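PDB 3K66: beta-amyloid-like protein from Caenorhabditis elegans, which is a membrane-anchored homolog of human amyloid precursor protein whose E2 domain binds heparin and which probably acts in cell adhesion and neuronal development. Local coordinates for residues A[38-43]-A[67-72]; A[1-6]-A[22-27]; A[108-113]-A[178-183]; A[125-130]-A[192-197]. All blocks are in the same frame, centred on the assembly; numbering follows the deposited sequence.

Interaction 1: A[38-43]-A[67-72]; sequences KEWGDL and ARFQKT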
loop_
_atom_site.group_PDB
_atom_site.type_symbol
_atom_site.label_atom_id
_atom_site.label_comp_id
_atom_site.label_asym_id
_atom_site.label_seq_id
_atom_site.Cartn_x
_atom_site.Cartn_y
_atom_site.Cartn_z
ATOM N N LYS A 38 26.833 9.115 -16.094
ATOM C CA LYS A 38 27.856 8.897 -17.114
ATOM C C LYS A 38 28.261 10.279 -17.629
ATOM O O LYS A 38 29.442 10.576 -17.793
ATOM C CB LYS A 38 27.299 8.060 -18.277
ATOM C CG LYS A 38 28.199 8.045 -19.387
ATOM N N GLU A 39 27.267 11.127 -17.874
ATOM C CA GLU A 39 27.538 12.481 -18.346
ATOM C C GLU A 39 28.465 13.167 -17.325
ATOM O O GLU A 39 29.457 13.809 -17.694
ATOM C CB GLU A 39 26.226 13.272 -18.514
ATOM C CG GLU A 39 25.210 12.616 -19.459
ATOM C CD GLU A 39 23.908 13.410 -19.622
ATOM O OE1 GLU A 39 23.328 13.835 -18.599
ATOM O OE2 GLU A 39 23.452 13.587 -20.772
ATOM N N TRP A 40 28.159 12.996 -16.041
ATOM C CA TRP A 40 28.965 13.590 -14.978
ATOM C C TRP A 40 30.400 13.118 -15.116
ATOM O O TRP A 40 31.343 13.896 -14.980
ATOM C CB TRP A 40 28.436 13.177 -13.602
ATOM C CG TRP A 40 29.078 13.924 -12.468
ATOM C CD1 TRP A 40 28.783 15.188 -12.049
ATOM C CD2 TRP A 40 30.196 13.491 -11.683
ATOM N NE1 TRP A 40 29.649 15.572 -11.049
ATOM C CE2 TRP A 40 30.521 14.544 -10.801
ATOM C CE3 TRP A 40 30.943 12.303 -11.629
ATOM C CZ2 TRP A 40 31.586 14.462 -9.898
ATOM C CZ3 TRP A 40 32.002 12.221 -10.728
ATOM C CH2 TRP A 40 32.305 13.292 -9.869
ATOM N N GLY A 41 30.545 11.820 -15.369
ATOM C CA GLY A 41 31.852 11.209 -15.530
ATOM C C GLY A 41 32.685 11.782 -16.665
ATOM O O GLY A 41 33.851 12.136 -16.473
ATOM N N ASP A 42 32.103 11.866 -17.856
ATOM C CA ASP A 42 32.826 12.422 -18.983
ATOM C C ASP A 42 33.163 13.870 -18.644
ATOM O O ASP A 42 34.301 14.311 -18.846
ATOM C CB ASP A 42 31.981 12.374 -20.252
ATOM C CG ASP A 42 31.532 10.978 -20.602
ATOM O OD1 ASP A 42 32.222 10.005 -20.202
ATOM O OD2 ASP A 42 30.495 10.857 -21.297
ATOM N N LEU A 43 32.184 14.598 -18.100
ATOM C CA LEU A 43 32.390 16.004 -17.741
ATOM C C LEU A 43 33.521 16.167 -16.754
ATOM O O LEU A 43 34.372 17.046 -16.914
ATOM C CB LEU A 43 31.113 16.622 -17.153
ATOM C CG LEU A 43 30.068 17.075 -18.180
ATOM C CD1 LEU A 43 28.725 17.265 -17.504
ATOM C CD2 LEU A 43 30.548 18.344 -18.867
ATOM N N ALA A 67 26.556 23.393 -11.270
ATOM C CA ALA A 67 25.239 24.024 -11.337
ATOM C C ALA A 67 24.334 23.155 -12.203
ATOM O O ALA A 67 23.275 22.704 -11.754
ATOM C CB ALA A 67 25.363 25.419 -11.925
ATOM N N ARG A 68 24.766 22.902 -13.433
ATOM C CA ARG A 68 23.983 22.075 -14.340
ATOM C C ARG A 68 23.625 20.740 -13.715
ATOM O O ARG A 68 22.452 20.366 -13.639
ATOM C CB ARG A 68 24.745 21.827 -15.638
ATOM C CG ARG A 68 24.339 22.744 -16.652
ATOM N N PHE A 69 24.649 20.022 -13.270
ATOM C CA PHE A 69 24.460 18.719 -12.671
ATOM C C PHE A 69 23.566 18.797 -11.442
ATOM O O PHE A 69 22.587 18.056 -11.327
ATOM C CB PHE A 69 25.818 18.134 -12.329
ATOM C CG PHE A 69 25.769 16.862 -11.537
ATOM C CD1 PHE A 69 25.273 15.691 -12.089
ATOM C CD2 PHE A 69 26.250 16.836 -10.239
ATOM C CE1 PHE A 69 25.280 14.496 -11.355
ATOM C CE2 PHE A 69 26.260 15.656 -9.507
ATOM C CZ PHE A 69 25.767 14.483 -10.060
ATOM N N GLN A 70 23.876 19.699 -10.518
ATOM C CA GLN A 70 23.048 19.808 -9.330
ATOM C C GLN A 70 21.611 19.942 -9.801
ATOM O O GLN A 70 20.758 19.146 -9.420
ATOM C CB GLN A 70 23.450 21.007 -8.493
ATOM N N LYS A 71 21.351 20.925 -10.659
ATOM C CA LYS A 71 20.002 21.137 -11.171
ATOM C C LYS A 71 19.406 19.913 -11.851
ATOM O O LYS A 71 18.278 19.517 -11.537
ATOM C CB LYS A 71 19.974 22.316 -12.135
ATOM C CG LYS A 71 19.699 23.641 -11.449
ATOM C CD LYS A 71 19.921 24.830 -12.382
ATOM C CE LYS A 71 21.388 25.236 -12.447
ATOM N NZ LYS A 71 21.570 26.529 -13.163
ATOM N N THR A 72 20.143 19.304 -12.776
ATOM C CA THR A 72 19.607 18.126 -13.449
ATOM C C THR A 72 19.204 17.028 -12.475
ATOM O O THR A 72 18.165 16.395 -12.642
ATOM C CB THR A 72 20.579 17.523 -14.452
ATOM O OG1 THR A 72 20.687 18.381 -15.600
ATOM C CG2 THR A 72 20.053 16.173 -14.903
#

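Interaction 2: A[1-6]-A[22-27]; sequences SQDPYF and EMRMDE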
loop_
_atom_site.group_PDB
_atom_site.type_symbol
_atom_site.label_atom_id
_atom_site.label_comp_id
_atom_site.label_asym_id
_atom_site.label_seq_id
_atom_site.Cartn_x
_atom_site.Cartn_y
_atom_site.Cartn_z
ATOM N N SER A 1 2.049 7.580 -25.803
ATOM C CA SER A 1 1.041 6.864 -24.978
ATOM C C SER A 1 1.447 6.868 -23.502
ATOM O O SER A 1 2.458 7.459 -23.132
ATOM C CB SER A 1 0.894 5.415 -25.451
ATOM O OG SER A 1 2.039 4.641 -25.108
ATOM N N GLN A 2 0.629 6.234 -22.664
ATOM C CA GLN A 2 0.893 6.129 -21.231
ATOM C C GLN A 2 1.127 4.657 -20.929
ATOM O O GLN A 2 1.156 3.826 -21.839
ATOM C CB GLN A 2 -0.295 6.653 -20.398
ATOM C CG GLN A 2 -0.003 7.937 -19.582
ATOM C CD GLN A 2 0.921 7.703 -18.403
ATOM O OE1 GLN A 2 1.518 6.632 -18.275
ATOM N NE2 GLN A 2 1.047 8.703 -17.538
ATOM N N ASP A 3 1.288 4.334 -19.653
ATOM C CA ASP A 3 1.502 2.961 -19.248
ATOM C C ASP A 3 0.167 2.230 -19.334
ATOM O O ASP A 3 -0.875 2.807 -19.047
ATOM C CB ASP A 3 2.010 2.918 -17.809
ATOM C CG ASP A 3 2.801 1.666 -17.506
ATOM O OD1 ASP A 3 4.025 1.677 -17.766
ATOM O OD2 ASP A 3 2.207 0.681 -17.007
ATOM N N PRO A 4 0.179 0.948 -19.730
ATOM C CA PRO A 4 -1.085 0.206 -19.816
ATOM C C PRO A 4 -1.696 -0.027 -18.424
ATOM O O PRO A 4 -2.892 -0.285 -18.281
ATOM C CB PRO A 4 -0.686 -1.096 -20.511
ATOM C CG PRO A 4 0.737 -1.271 -20.138
ATOM C CD PRO A 4 1.316 0.123 -20.170
ATOM N N TYR A 5 -0.862 0.090 -17.394
ATOM C CA TYR A 5 -1.283 -0.094 -16.004
ATOM C C TYR A 5 -2.448 0.791 -15.554
ATOM O O TYR A 5 -3.302 0.345 -14.787
ATOM C CB TYR A 5 -0.100 0.164 -15.067
ATOM C CG TYR A 5 -0.528 0.315 -13.619
ATOM C CD1 TYR A 5 -0.766 -0.811 -12.825
ATOM C CD2 TYR A 5 -0.803 1.581 -13.074
ATOM C CE1 TYR A 5 -1.273 -0.695 -11.530
ATOM C CE2 TYR A 5 -1.318 1.711 -11.780
ATOM C CZ TYR A 5 -1.550 0.563 -11.016
ATOM O OH TYR A 5 -2.061 0.669 -9.739
ATOM N N PHE A 6 -2.462 2.048 -16.000
ATOM C CA PHE A 6 -3.511 3.005 -15.617
ATOM C C PHE A 6 -4.914 2.823 -16.190
ATOM O O PHE A 6 -5.849 3.465 -15.703
ATOM C CB PHE A 6 -3.058 4.440 -15.895
ATOM C CG PHE A 6 -1.906 4.878 -15.048
ATOM C CD1 PHE A 6 -0.611 4.843 -15.551
ATOM C CD2 PHE A 6 -2.110 5.271 -13.730
ATOM C CE1 PHE A 6 0.474 5.185 -14.759
ATOM C CE2 PHE A 6 -1.040 5.619 -12.913
ATOM C CZ PHE A 6 0.268 5.577 -13.429
ATOM N N GLU A 22 5.466 -0.688 -11.156
ATOM C CA GLU A 22 6.484 -0.078 -10.341
ATOM C C GLU A 22 7.903 -0.408 -10.804
ATOM O O GLU A 22 8.801 0.421 -10.712
ATOM C CB GLU A 22 6.266 -0.494 -8.904
ATOM C CG GLU A 22 7.317 -0.064 -7.960
ATOM C CD GLU A 22 6.873 -0.298 -6.540
ATOM O OE1 GLU A 22 6.339 -1.397 -6.262
ATOM O OE2 GLU A 22 7.041 0.629 -5.714
ATOM N N MET A 23 8.097 -1.616 -11.321
ATOM C CA MET A 23 9.397 -2.026 -11.809
ATOM C C MET A 23 9.689 -1.315 -13.112
ATOM O O MET A 23 10.792 -0.838 -13.325
ATOM C CB MET A 23 9.433 -3.537 -12.015
ATOM C CG MET A 23 9.120 -4.322 -10.751
ATOM S SD MET A 23 9.278 -6.155 -10.848
ATOM C CE MET A 23 10.278 -6.475 -9.349
ATOM N N ARG A 24 8.695 -1.248 -13.984
ATOM C CA ARG A 24 8.866 -0.585 -15.258
ATOM C C ARG A 24 9.223 0.874 -15.001
ATOM O O ARG A 24 10.077 1.448 -15.679
ATOM C CB ARG A 24 7.579 -0.711 -16.080
ATOM C CG ARG A 24 7.015 -2.110 -15.980
ATOM C CD ARG A 24 6.204 -2.535 -17.190
ATOM N NE ARG A 24 4.830 -2.894 -16.836
ATOM C CZ ARG A 24 3.869 -2.002 -16.635
ATOM N NH1 ARG A 24 4.135 -0.707 -16.762
ATOM N NH2 ARG A 24 2.650 -2.403 -16.302
ATOM N N MET A 25 8.591 1.466 -13.999
ATOM C CA MET A 25 8.872 2.845 -13.658
ATOM C C MET A 25 10.262 2.914 -13.055
ATOM O O MET A 25 11.123 3.643 -13.544
ATOM C CB MET A 25 7.847 3.371 -12.645
ATOM C CG MET A 25 8.250 4.687 -11.976
ATOM S SD MET A 25 7.059 5.387 -10.803
ATOM C CE MET A 25 7.648 4.731 -9.217
ATOM N N ASP A 26 10.466 2.136 -11.995
ATOM C CA ASP A 26 11.732 2.084 -11.284
ATOM C C ASP A 26 12.911 1.919 -12.262
ATOM O O ASP A 26 13.914 2.630 -12.172
ATOM C CB ASP A 26 11.700 0.923 -10.282
ATOM C CG ASP A 26 12.382 1.264 -8.953
ATOM O OD1 ASP A 26 13.513 1.781 -8.969
ATOM O OD2 ASP A 26 11.778 1.009 -7.891
ATOM N N GLU A 27 12.766 1.004 -13.216
ATOM C CA GLU A 27 13.810 0.735 -14.206
ATOM C C GLU A 27 14.007 1.887 -15.190
ATOM O O GLU A 27 15.131 2.238 -15.539
ATOM C CB GLU A 27 13.481 -0.529 -14.986
ATOM C CG GLU A 27 14.595 -0.982 -15.908
ATOM C CD GLU A 27 14.073 -1.778 -17.082
ATOM O OE1 GLU A 27 13.367 -2.788 -16.852
ATOM O OE2 GLU A 27 14.377 -1.394 -18.234
#

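Interaction 3: A[108-113]-A[178-183]; sequences HDYRQA and NGTLAM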
loop_
_atom_site.group_PDB
_atom_site.type_symbol
_atom_site.label_atom_id
_atom_site.label_comp_id
_atom_site.label_asym_id
_atom_site.label_seq_id
_atom_site.Cartn_x
_atom_site.Cartn_y
_atom_site.Cartn_z
ATOM N N HIS A 108 -22.827 -10.054 2.308
ATOM C CA HIS A 108 -23.996 -10.661 1.659
ATOM C C HIS A 108 -24.060 -12.136 1.986
ATOM O O HIS A 108 -25.037 -12.603 2.546
ATOM C CB HIS A 108 -23.917 -10.481 0.139
ATOM C CG HIS A 108 -24.976 -11.222 -0.617
ATOM N ND1 HIS A 108 -26.240 -10.709 -0.838
ATOM C CD2 HIS A 108 -24.969 -12.459 -1.168
ATOM C CE1 HIS A 108 -26.963 -11.601 -1.489
ATOM N NE2 HIS A 108 -26.219 -12.670 -1.703
ATOM N N ASP A 109 -23.016 -12.867 1.618
ATOM C CA ASP A 109 -22.966 -14.291 1.907
ATOM C C ASP A 109 -23.283 -14.502 3.396
ATOM O O ASP A 109 -23.941 -15.480 3.756
ATOM C CB ASP A 109 -21.580 -14.876 1.596
ATOM C CG ASP A 109 -21.221 -14.807 0.119
ATOM O OD1 ASP A 109 -22.097 -15.036 -0.732
ATOM O OD2 ASP A 109 -20.048 -14.546 -0.203
ATOM N N TYR A 110 -22.835 -13.583 4.260
ATOM C CA TYR A 110 -23.083 -13.717 5.704
ATOM C C TYR A 110 -24.540 -13.634 6.102
ATOM O O TYR A 110 -25.067 -14.543 6.751
ATOM C CB TYR A 110 -22.341 -12.653 6.512
ATOM C CG TYR A 110 -22.613 -12.724 8.017
ATOM C CD1 TYR A 110 -22.966 -11.588 8.736
ATOM C CD2 TYR A 110 -22.428 -13.914 8.720
ATOM C CE1 TYR A 110 -23.117 -11.625 10.115
ATOM C CE2 TYR A 110 -22.569 -13.975 10.100
ATOM C CZ TYR A 110 -22.906 -12.822 10.792
ATOM O OH TYR A 110 -22.966 -12.852 12.173
ATOM N N ARG A 111 -25.174 -12.522 5.745
ATOM C CA ARG A 111 -26.568 -12.314 6.074
ATOM C C ARG A 111 -27.471 -13.373 5.468
ATOM O O ARG A 111 -28.440 -13.795 6.085
ATOM C CB ARG A 111 -26.997 -10.935 5.618
ATOM C CG ARG A 111 -26.424 -9.811 6.465
ATOM C CD ARG A 111 -27.540 -8.916 6.937
ATOM N NE ARG A 111 -27.696 -8.954 8.388
ATOM C CZ ARG A 111 -28.760 -8.490 9.038
ATOM N NH1 ARG A 111 -29.780 -7.955 8.360
ATOM N NH2 ARG A 111 -28.796 -8.534 10.367
ATOM N N GLN A 112 -27.150 -13.818 4.260
ATOM C CA GLN A 112 -27.969 -14.847 3.634
ATOM C C GLN A 112 -27.796 -16.096 4.493
ATOM O O GLN A 112 -28.770 -16.774 4.838
ATOM C CB GLN A 112 -27.520 -15.108 2.186
ATOM C CG GLN A 112 -28.694 -15.245 1.192
ATOM C CD GLN A 112 -28.266 -15.385 -0.265
ATOM O OE1 GLN A 112 -28.851 -14.769 -1.168
ATOM N NE2 GLN A 112 -27.263 -16.205 -0.504
ATOM N N ALA A 113 -26.547 -16.380 4.846
ATOM C CA ALA A 113 -26.233 -17.539 5.668
ATOM C C ALA A 113 -27.139 -17.544 6.891
ATOM O O ALA A 113 -27.628 -18.591 7.317
ATOM C CB ALA A 113 -24.774 -17.498 6.099
ATOM N N ASN A 178 -17.309 -5.991 15.524
ATOM C CA ASN A 178 -18.116 -6.336 16.685
ATOM C C ASN A 178 -19.590 -6.314 16.298
ATOM O O ASN A 178 -20.315 -7.284 16.521
ATOM C CB ASN A 178 -17.827 -5.413 17.868
ATOM C CG ASN A 178 -16.610 -5.878 18.651
ATOM O OD1 ASN A 178 -15.875 -5.083 19.208
ATOM N ND2 ASN A 178 -16.395 -7.198 18.687
ATOM N N GLY A 179 -20.018 -5.224 15.675
ATOM C CA GLY A 179 -21.393 -5.138 15.244
ATOM C C GLY A 179 -21.780 -6.386 14.473
ATOM O O GLY A 179 -22.845 -6.964 14.673
ATOM N N THR A 180 -20.900 -6.841 13.595
ATOM C CA THR A 180 -21.230 -8.018 12.811
ATOM C C THR A 180 -21.398 -9.267 13.689
ATOM O O THR A 180 -22.231 -10.125 13.401
ATOM C CB THR A 180 -20.187 -8.225 11.721
ATOM O OG1 THR A 180 -20.011 -6.992 11.012
ATOM C CG2 THR A 180 -20.648 -9.277 10.738
ATOM N N LEU A 181 -20.628 -9.352 14.775
ATOM C CA LEU A 181 -20.732 -10.468 15.719
ATOM C C LEU A 181 -22.056 -10.320 16.494
ATOM O O LEU A 181 -22.728 -11.312 16.818
ATOM C CB LEU A 181 -19.532 -10.467 16.679
ATOM C CG LEU A 181 -18.208 -10.933 16.047
ATOM C CD1 LEU A 181 -17.008 -10.177 16.626
ATOM C CD2 LEU A 181 -18.047 -12.416 16.284
ATOM N N ALA A 182 -22.435 -9.080 16.786
ATOM C CA ALA A 182 -23.677 -8.848 17.503
ATOM C C ALA A 182 -24.863 -9.476 16.750
ATOM O O ALA A 182 -25.842 -9.909 17.354
ATOM C CB ALA A 182 -23.906 -7.342 17.705
ATOM N N MET A 183 -24.773 -9.533 15.431
ATOM C CA MET A 183 -25.856 -10.105 14.668
ATOM C C MET A 183 -26.188 -11.523 15.092
ATOM O O MET A 183 -27.240 -12.035 14.737
ATOM C CB MET A 183 -25.547 -10.037 13.171
ATOM C CG MET A 183 -25.774 -8.642 12.610
ATOM S SD MET A 183 -25.195 -8.405 10.934
ATOM C CE MET A 183 -25.027 -6.587 10.843
#

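Interaction 4: A[125-130]-A[192-197]; sequences SVLQSL and KYVRPI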
loop_
_atom_site.group_PDB
_atom_site.type_symbol
_atom_site.label_atom_id
_atom_site.label_comp_id
_atom_site.label_asym_id
_atom_site.label_seq_id
_atom_site.Cartn_x
_atom_site.Cartn_y
_atom_site.Cartn_z
ATOM N N SER A 125 -22.150 -22.971 7.162
ATOM C CA SER A 125 -22.086 -21.874 6.208
ATOM C C SER A 125 -22.035 -20.510 6.891
ATOM O O SER A 125 -21.309 -19.616 6.453
ATOM C CB SER A 125 -23.273 -21.936 5.243
ATOM O OG SER A 125 -23.159 -20.945 4.245
ATOM N N VAL A 126 -22.801 -20.347 7.964
ATOM C CA VAL A 126 -22.807 -19.069 8.672
ATOM C C VAL A 126 -21.385 -18.696 9.072
ATOM O O VAL A 126 -20.923 -17.584 8.781
ATOM C CB VAL A 126 -23.764 -19.113 9.906
ATOM C CG1 VAL A 126 -23.338 -18.106 10.970
ATOM C CG2 VAL A 126 -25.183 -18.779 9.455
ATOM N N LEU A 127 -20.704 -19.640 9.720
ATOM C CA LEU A 127 -19.330 -19.467 10.177
ATOM C C LEU A 127 -18.339 -19.155 9.051
ATOM O O LEU A 127 -17.624 -18.157 9.104
ATOM C CB LEU A 127 -18.885 -20.725 10.923
ATOM C CG LEU A 127 -17.439 -20.844 11.412
ATOM C CD1 LEU A 127 -17.019 -19.598 12.162
ATOM C CD2 LEU A 127 -17.332 -22.043 12.326
ATOM N N GLN A 128 -18.298 -20.007 8.030
ATOM C CA GLN A 128 -17.390 -19.803 6.899
ATOM C C GLN A 128 -17.648 -18.441 6.300
ATOM O O GLN A 128 -16.754 -17.805 5.738
ATOM C CB GLN A 128 -17.606 -20.874 5.827
ATOM C CG GLN A 128 -16.462 -21.712 5.718
ATOM N N SER A 129 -18.892 -17.997 6.433
ATOM C CA SER A 129 -19.296 -16.704 5.904
ATOM C C SER A 129 -18.704 -15.588 6.758
ATOM O O SER A 129 -18.119 -14.620 6.256
ATOM C CB SER A 129 -20.817 -16.606 5.891
ATOM O OG SER A 129 -21.214 -15.580 5.013
ATOM N N LEU A 130 -18.849 -15.755 8.067
ATOM C CA LEU A 130 -18.343 -14.800 9.044
ATOM C C LEU A 130 -16.823 -14.659 8.940
ATOM O O LEU A 130 -16.302 -13.543 8.827
ATOM C CB LEU A 130 -18.731 -15.263 10.446
ATOM C CG LEU A 130 -18.640 -14.217 11.544
ATOM C CD1 LEU A 130 -19.439 -12.995 11.119
ATOM C CD2 LEU A 130 -19.211 -14.787 12.839
ATOM N N LYS A 192 -24.300 -19.612 20.552
ATOM C CA LYS A 192 -23.622 -20.360 21.581
ATOM C C LYS A 192 -22.485 -21.188 20.994
ATOM O O LYS A 192 -21.440 -21.335 21.621
ATOM C CB LYS A 192 -24.629 -21.257 22.295
ATOM C CG LYS A 192 -24.118 -21.769 23.510
ATOM N N TYR A 193 -22.661 -21.701 19.780
ATOM C CA TYR A 193 -21.622 -22.534 19.187
ATOM C C TYR A 193 -20.741 -21.896 18.109
ATOM O O TYR A 193 -19.589 -22.297 17.940
ATOM C CB TYR A 193 -22.254 -23.828 18.666
ATOM C CG TYR A 193 -22.984 -24.600 19.760
ATOM C CD1 TYR A 193 -24.376 -24.575 19.855
ATOM C CD2 TYR A 193 -22.279 -25.317 20.731
ATOM C CE1 TYR A 193 -25.046 -25.244 20.893
ATOM C CE2 TYR A 193 -22.945 -25.985 21.772
ATOM C CZ TYR A 193 -24.324 -25.944 21.849
ATOM O OH TYR A 193 -24.961 -26.585 22.890
ATOM N N VAL A 194 -21.257 -20.910 17.379
ATOM C CA VAL A 194 -20.448 -20.278 16.330
ATOM C C VAL A 194 -19.560 -19.134 16.837
ATOM O O VAL A 194 -18.405 -19.003 16.421
ATOM C CB VAL A 194 -21.322 -19.728 15.167
ATOM C CG1 VAL A 194 -20.419 -19.278 14.023
ATOM C CG2 VAL A 194 -22.263 -20.784 14.667
ATOM N N ARG A 195 -20.104 -18.310 17.729
ATOM C CA ARG A 195 -19.383 -17.149 18.259
ATOM C C ARG A 195 -17.972 -17.404 18.815
ATOM O O ARG A 195 -16.986 -16.868 18.288
ATOM C CB ARG A 195 -20.233 -16.429 19.319
ATOM C CG ARG A 195 -19.525 -15.292 20.012
ATOM C CD ARG A 195 -20.511 -14.308 20.583
ATOM N NE ARG A 195 -19.860 -13.071 21.013
ATOM C CZ ARG A 195 -19.003 -12.995 22.016
ATOM N NH1 ARG A 195 -18.694 -14.089 22.706
ATOM N NH2 ARG A 195 -18.453 -11.830 22.302
ATOM N N PRO A 196 -17.849 -18.228 19.874
ATOM C CA PRO A 196 -16.516 -18.481 20.426
ATOM C C PRO A 196 -15.543 -18.960 19.350
ATOM O O PRO A 196 -14.337 -18.777 19.475
ATOM C CB PRO A 196 -16.784 -19.516 21.509
ATOM C CG PRO A 196 -17.908 -20.279 20.939
ATOM C CD PRO A 196 -18.818 -19.201 20.405
ATOM N N ILE A 197 -16.061 -19.569 18.286
ATOM C CA ILE A 197 -15.183 -20.030 17.210
ATOM C C ILE A 197 -14.691 -18.863 16.339
ATOM O O ILE A 197 -13.492 -18.747 16.039
ATOM C CB ILE A 197 -15.876 -21.064 16.307
ATOM C CG1 ILE A 197 -16.315 -22.269 17.140
ATOM C CG2 ILE A 197 -14.905 -21.546 15.233
ATOM C CD1 ILE A 197 -17.008 -23.339 16.325
#

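Interaction 1: A[38-43]-A[67-72]
Trp40 lays the CD1 corner of its indole on one face of the Phe69 ring, and this aromatic pair is the contact between 38-43 and 67-72. Their helices, 14-53 and 55-119, run back along one another as a long antiparallel hairpin, the N-terminal coiled coil of the E2 fold, as in APP; here the CA atoms of Trp40 and Phe69 stand 7.2 Å apart. The packed part is the overlap itself. Trp40 CD1 sits 3.3 Å above the plane of the Phe69 ring, over its centre, with Phe69 CG at 3.5 Å. Trp40 NE1 follows across one side of the ring, 3.7 Å from both Phe69 CD2 and Phe69 CE2. The planes meet at 43° and the centroids of the Trp40 five-membered ring and the Phe69 ring are 4.1 Å apart, so the two rings lie obliquely. Both CG atoms are anti to their backbone N (chi1 -171° for Trp40, 172° for Phe69), which turns each ring into the gap between the helices. The looser side is the benzo half of Trp40, which reaches no Phe69 atom and belongs to a residue largely open to solvent. Phe69 is less exposed, packing also on Val36 and Met37, while Leu43 packs on Phe61 and Met65 of helix 55-119. An alanine at Phe69 removes the face beneath Trp40 CD1 and would probably open a gap and let the indole turn. With no hydrogen bond or salt bridge between the segments, cohesion rests on dispersion and the shedding of water from aromatic surface.

Interaction 2: A[1-6]-A[22-27]
Asp3 and Arg24 form the ionic part of the contact, a salt bridge in which Arg24 NH1 faces Asp3 OD2 at the edge of the guanidinium. The modelled separation is too short to be taken literally and the place of NH1 is doubtful, but the carboxylate and guanidinium planes lie only 18° apart, nearly coplanar. Arg24 reaches Asp3 through a chain bent at its third torsion (chi3 -121°).

The remaining side-chain hydrogen bonds lie within the N-terminal segment. Asp3 OD2 also accepts from Tyr5 N at 3.1 Å, approached on the anti side of the carboxylate and 21° out of its plane. This closes an Asx turn, so the oxygen that meets Arg24 also shapes the loop leading to helix 14-53. Just before it, Asp3 N donates to Gln2 OE1 at 2.7 Å, on a lone pair in the carbonyl plane.

Van der Waals contact is sparse. Tyr5 CB lies in the guanidinium plane, at its edge, 4.0 Å from Arg24 NH2, while Pro4 CG approaches the same nitrogen obliquely at 4.4 Å. Beyond CB the Tyr5 side chain leads away: its OH is hydrogen-bonded to Glu14 OE2, and its ring makes a cation-pi contact with Arg94 and touches His91 of helix 55-119.

Interaction 3: A[108-113]-A[178-183]
The Tyr110 ring receives Met183 SD at its edge, near the ring plane, and Thr180 CG2 from an oblique direction. The sulfur lies 5.2 Å from the ring centroid and 77° off the normal, an edge-on Met-aromatic contact that joins helix 55-119 to the 178-183 segment within the helical bundle of E2. The Arg111 guanidinium meets the same sulfur obliquely, Arg111 NE standing 3.6 Å from Met183 SD, with the two side chains crossing at about a right angle. Arg111 gets there by bends at its second and third torsions. With chi1 at 178° the phenol of Tyr110 swings out opposite the backbone N and spans the gap to Thr180, where Tyr110 CE1 and Thr180 CG2 approach to 3.5 Å. Leu130 and Ser129 of helix 123-154 also touch Tyr110, so the ring is buried between helices. Across the contact, Tyr110 OH donates to Thr180 O at 3.1 Å, although the modelled place of that hydroxyl is less sure. A leucine in place of Tyr110 would probably leave a gap beside Thr180 CG2 and Met183 SD and lose the hydroxyl that reaches Thr180 O. The Thr180 hydroxyl itself turns to its own helix, OG1 bonded to Arg176 O.

Interaction 4: A[125-130]-A[192-197]
The backbones come nearest where the CA atoms of Leu127 and Val194 lie 6.3 Å apart, the former within helix 123-154 and the latter in the 192-197 segment leading into helix 195-209, where a weak Ile197 N to Val194 O bond is made. Leu127 is the central side chain and uses its parts separately. Its CB meets Val194 CG1 at 3.7 Å, and its CD1 branch stays alongside, with Leu127 CD1 at 3.9 Å from Val194 CG1; the two side chains slide past one another, pointing in opposite directions. The other branch goes to Ile197, Leu127 CD2 reaching Ile197 CG2 at 3.8 Å with the chains crossed at about a right angle. A chi1 of -172° at Val194 is what aims its CG1 methyl at helix 123-154. Val126 adds a more distant touch, Val126 CG1 to Val194 CG1 at 4.4 Å. The burial is graded: Val126 and Val194 are enclosed, whereas Ile197 covers Leu127 from a largely exposed position. Val126 also packs on Ala113, so helix 123-154 has helix 55-119 as a second neighbour. Every touching group across the segments is a methyl or methylene and no hydrogen bond crosses, which implies that this part of the chain is seated on the bundle by hydrophobic packing, with shape rather than bond direction setting the fit.

From the N terminus, interaction 2 comes first, folding the leading loop back on helix 14-53 over a short span. Interaction 1 follows in series, tying helix 14-53 to helix 55-119 across their hairpin, its centre about 26 Å from that of interaction 2. Helix 55-119 then runs to the opposite side of the chain's centre, where interaction 3 opens at 108-113 and interaction 4 at 125-130. Interaction 3 closes at 178-183 before interaction 4 closes at 192-197, so their two long loops cross. Their centres are about 10 Å apart and their atoms touch, Asp109 O and Ser129 OG making a probable hydrogen bond; together they join helices 55-119, 123-154, 163-182 and 195-209.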